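Local atomic coordinates of polysaccharide deacetylase-like protein (Bacillus anthracis, PDB entry 4V33), a protein that is a putative zinc-dependent polysaccharide deacetylase, probably removing acetyl groups from cell-wall sugars, and one of two required for osmotic stability and cell shape maintenance. Residues Gly207-Phe215 and Gly243-Met253. Numbering follows the deposited sequence. Where two conformers were deposited one is given.
Sequences GMKNNMNAF and GSLSTSDIKEM
Two backbone hydrogen bonds tie Gly-207 to Leu-245 and Lys-209 to Gly-243, making a single beta bridge that centres on Met-208 and Ser-244. Leu-245 N gives its hydrogen to Gly-207 O at 2.9 Å, and Lys-209 N reaches Gly-243 O at 2.9 Å. A water that accepts from Asn-210 N donates to the same Gly-243 O.

The charged pair lies beside this bridge. Lys-209 throws CG anti to the backbone N (chi1 -180°) and bends at chi2, which carries the chain past Ser-244 O to Asp-249. There Lys-209 NZ meets the syn lone pair of Asp-249 OD2 at 2.7 Å, a salt bridge. That oxygen also accepts from Ser-246 N, which comes in from above the carboxylate plane, while Ser-246 OG takes the hydrogen of Asp-249 N. This capping box starts helix 247-255, so one carboxylate serves both the helix end and the lysine; a second water donates to its OD1.

In the polysaccharide deacetylase fold, segment 207-215 follows directly on strand 199-206, whose last residue, Asp-206, binds zinc. Helix 247-255 comes between parallel strands 230-234 and 259-263, and the short helix axes run 23° apart, 11.1 Å at closest approach.

Methionine and aromatic side chains pack between the segments. Doubly bent, Met-212 sets CG against Leu-245 CD2 and lays SD 3.8 Å from Met-253 SD. Met-253 CG sits over one face of the Phe-215 ring, a CH-pi contact 4.1 Å from the centroid.

A polar group meets the same ring at its edge: in the ring plane, Glu-252 OE2 approaches CE2 of Phe-215 to 3.5 Å, with the carboxylate turned 83° from the ring.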
loop_
_atom_site.group_PDB
_atom_site.type_symbol
_atom_site.label_atom_id
_atom_site.label_comp_id
_atom_site.label_asym_id
_atom_site.label_seq_id
_atom_site.Cartn_x
_atom_site.Cartn_y
_atom_site.Cartn_z
ATOM N N GLY A 207 -1.930 -12.344 -15.948
ATOM C CA GLY A 207 -0.679 -12.541 -16.655
ATOM C C GLY A 207 -0.853 -12.633 -18.159
ATOM O O GLY A 207 -0.171 -13.410 -18.825
ATOM N N MET A 208 -1.777 -11.843 -18.703
ATOM C CA MET A 208 -1.920 -11.754 -20.148
ATOM C C MET A 208 -0.667 -11.157 -20.784
ATOM O O MET A 208 -0.032 -10.259 -20.218
ATOM C CB MET A 208 -3.132 -10.897 -20.509
ATOM C CG MET A 208 -4.444 -11.565 -20.172
ATOM S SD MET A 208 -5.839 -10.487 -20.569
ATOM C CE MET A 208 -6.355 -10.036 -18.922
ATOM N N LYS A 209 -0.340 -11.647 -21.975
ATOM C CA LYS A 209 0.796 -11.153 -22.739
ATOM C C LYS A 209 0.706 -9.643 -22.940
ATOM O O LYS A 209 1.721 -8.932 -22.901
ATOM C CB LYS A 209 0.840 -11.851 -24.101
ATOM C CG LYS A 209 1.985 -11.429 -25.005
ATOM C CD LYS A 209 3.282 -12.035 -24.532
ATOM C CE LYS A 209 4.327 -12.061 -25.638
ATOM N NZ LYS A 209 5.516 -12.836 -25.196
ATOM N N ASN A 210 -0.514 -9.144 -23.132
ATOM C CA ASN A 210 -0.691 -7.713 -23.369
ATOM C C ASN A 210 -0.260 -6.843 -22.193
ATOM O O ASN A 210 -0.100 -5.639 -22.345
ATOM C CB ASN A 210 -2.134 -7.381 -23.797
ATOM C CG ASN A 210 -3.157 -7.707 -22.723
ATOM O OD1 ASN A 210 -3.027 -7.298 -21.568
ATOM N ND2 ASN A 210 -4.179 -8.472 -23.098
ATOM N N ASN A 211 -0.049 -7.444 -21.026
ATOM C CA ASN A 211 0.446 -6.660 -19.898
ATOM C C ASN A 211 1.867 -6.142 -20.136
ATOM O O ASN A 211 2.328 -5.238 -19.439
ATOM C CB ASN A 211 0.347 -7.437 -18.583
ATOM C CG ASN A 211 -1.078 -7.484 -18.026
ATOM O OD1 ASN A 211 -1.278 -7.803 -16.862
ATOM N ND2 ASN A 211 -2.067 -7.171 -18.854
ATOM N N MET A 212 2.554 -6.685 -21.138
ATOM C CA MET A 212 3.809 -6.071 -21.579
ATOM C C MET A 212 3.594 -4.633 -22.066
ATOM O O MET A 212 4.511 -3.816 -21.995
ATOM C CB MET A 212 4.510 -6.911 -22.654
ATOM C CG MET A 212 5.097 -8.217 -22.126
ATOM S SD MET A 212 6.414 -7.955 -20.914
ATOM C CE MET A 212 7.787 -7.549 -21.991
ATOM N N ASN A 213 2.391 -4.323 -22.550
ATOM C CA ASN A 213 2.065 -2.933 -22.895
ATOM C C ASN A 213 2.073 -2.030 -21.667
ATOM O O ASN A 213 2.555 -0.895 -21.730
ATOM C CB ASN A 213 0.698 -2.832 -23.578
ATOM C CG ASN A 213 0.671 -3.517 -24.928
ATOM O OD1 ASN A 213 1.674 -3.553 -25.643
ATOM N ND2 ASN A 213 -0.485 -4.066 -25.284
ATOM N N ALA A 214 1.533 -2.530 -20.554
ATOM C CA ALA A 214 1.554 -1.777 -19.302
ATOM C C ALA A 214 2.984 -1.569 -18.827
ATOM O O ALA A 214 3.355 -0.478 -18.410
ATOM C CB ALA A 214 0.731 -2.485 -18.233
ATOM N N PHE A 215 3.784 -2.630 -18.897
ATOM C CA PHE A 215 5.202 -2.567 -18.575
ATOM C C PHE A 215 5.907 -1.456 -19.358
ATOM O O PHE A 215 6.609 -0.618 -18.784
ATOM C CB PHE A 215 5.820 -3.945 -18.862
ATOM C CG PHE A 215 7.313 -4.004 -18.718
ATOM C CD1 PHE A 215 7.945 -3.534 -17.574
ATOM C CD2 PHE A 215 8.085 -4.575 -19.721
ATOM C CE1 PHE A 215 9.319 -3.603 -17.447
ATOM C CE2 PHE A 215 9.466 -4.648 -19.598
ATOM C CZ PHE A 215 10.083 -4.165 -18.457
ATOM N N GLY A 243 -0.865 -16.388 -25.513
ATOM C CA GLY A 243 -1.689 -15.336 -24.944
ATOM C C GLY A 243 -1.265 -14.827 -23.579
ATOM O O GLY A 243 -1.835 -13.850 -23.085
ATOM N N SER A 244 -0.290 -15.498 -22.956
ATOM C CA SER A 244 0.161 -15.141 -21.613
ATOM C C SER A 244 1.613 -14.685 -21.626
ATOM O O SER A 244 2.325 -14.867 -22.613
ATOM C CB SER A 244 0.027 -16.339 -20.665
ATOM O OG SER A 244 -1.337 -16.646 -20.414
ATOM N N LEU A 245 2.045 -14.095 -20.516
ATOM C CA LEU A 245 3.453 -13.742 -20.339
ATOM C C LEU A 245 4.358 -14.958 -20.450
ATOM O O LEU A 245 4.042 -16.035 -19.934
ATOM C CB LEU A 245 3.661 -13.091 -18.976
ATOM C CG LEU A 245 2.937 -11.754 -18.782
ATOM C CD1 LEU A 245 2.968 -11.365 -17.316
ATOM C CD2 LEU A 245 3.563 -10.665 -19.652
ATOM N N SER A 246 5.487 -14.774 -21.122
ATOM C CA SER A 246 6.495 -15.812 -21.218
ATOM C C SER A 246 7.446 -15.717 -20.037
ATOM O O SER A 246 7.422 -14.745 -19.275
ATOM C CB SER A 246 7.288 -15.658 -22.512
ATOM O OG SER A 246 8.039 -14.448 -22.502
ATOM N N THR A 247 8.293 -16.729 -19.895
ATOM C CA THR A 247 9.330 -16.704 -18.881
ATOM C C THR A 247 10.233 -15.492 -19.093
ATOM O O THR A 247 10.559 -14.784 -18.140
ATOM C CB THR A 247 10.145 -18.001 -18.897
ATOM O OG1 THR A 247 9.307 -19.084 -18.464
ATOM C CG2 THR A 247 11.353 -17.896 -17.965
ATOM N N SER A 248 10.599 -15.228 -20.345
ATOM C CA SER A 248 11.443 -14.071 -20.635
ATOM C C SER A 248 10.736 -12.748 -20.336
ATOM O O SER A 248 11.373 -11.808 -19.860
ATOM C CB SER A 248 11.979 -14.108 -22.071
ATOM O OG SER A 248 10.932 -14.063 -23.021
ATOM N N ASP A 249 9.431 -12.673 -20.600
ATOM C CA ASP A 249 8.655 -11.472 -20.269
ATOM C C ASP A 249 8.701 -11.213 -18.772
ATOM O O ASP A 249 8.947 -10.095 -18.322
ATOM C CB ASP A 249 7.177 -11.624 -20.656
ATOM C CG ASP A 249 6.950 -11.618 -22.150
ATOM O OD1 ASP A 249 7.793 -11.086 -22.895
ATOM O OD2 ASP A 249 5.904 -12.147 -22.576
ATOM N N ILE A 250 8.430 -12.257 -17.997
ATOM C CA ILE A 250 8.420 -12.136 -16.547
ATOM C C ILE A 250 9.785 -11.701 -16.022
ATOM O O ILE A 250 9.877 -10.846 -15.143
ATOM C CB ILE A 250 7.982 -13.460 -15.895
ATOM C CG1 ILE A 250 6.488 -13.673 -16.142
ATOM C CG2 ILE A 250 8.288 -13.454 -14.403
ATOM C CD1 ILE A 250 6.000 -15.063 -15.779
ATOM N N LYS A 251 10.847 -12.281 -16.567
ATOM C CA LYS A 251 12.185 -11.923 -16.118
ATOM C C LYS A 251 12.495 -10.457 -16.428
ATOM O O LYS A 251 13.081 -9.758 -15.609
ATOM C CB LYS A 251 13.233 -12.875 -16.703
ATOM C CG LYS A 251 13.275 -14.228 -15.987
ATOM C CD LYS A 251 14.209 -15.211 -16.682
ATOM C CE LYS A 251 14.570 -16.384 -15.776
ATOM N NZ LYS A 251 13.373 -17.124 -15.287
ATOM N N GLU A 252 12.065 -9.981 -17.591
ATOM C CA GLU A 252 12.252 -8.578 -17.945
ATOM C C GLU A 252 11.481 -7.670 -16.980
ATOM O O GLU A 252 12.001 -6.653 -16.506
ATOM C CB GLU A 252 11.805 -8.338 -19.388
ATOM C CG GLU A 252 12.159 -6.981 -19.954
ATOM C CD GLU A 252 11.822 -6.866 -21.434
ATOM O OE1 GLU A 252 11.596 -7.912 -22.079
ATOM O OE2 GLU A 252 11.786 -5.731 -21.949
ATOM N N MET A 253 10.244 -8.045 -16.681
ATOM C CA MET A 253 9.393 -7.250 -15.800
ATOM C C MET A 253 9.960 -7.189 -14.389
ATOM O O MET A 253 9.989 -6.129 -13.765
ATOM C CB MET A 253 7.979 -7.829 -15.774
ATOM C CG MET A 253 7.237 -7.640 -17.082
ATOM S SD MET A 253 5.794 -8.709 -17.241
ATOM C CE MET A 253 4.633 -7.827 -16.213
HETATM O O HOH W 1 7.188 -9.843 -25.241
HETATM O O HOH W 2 -2.519 -10.961 -24.369
#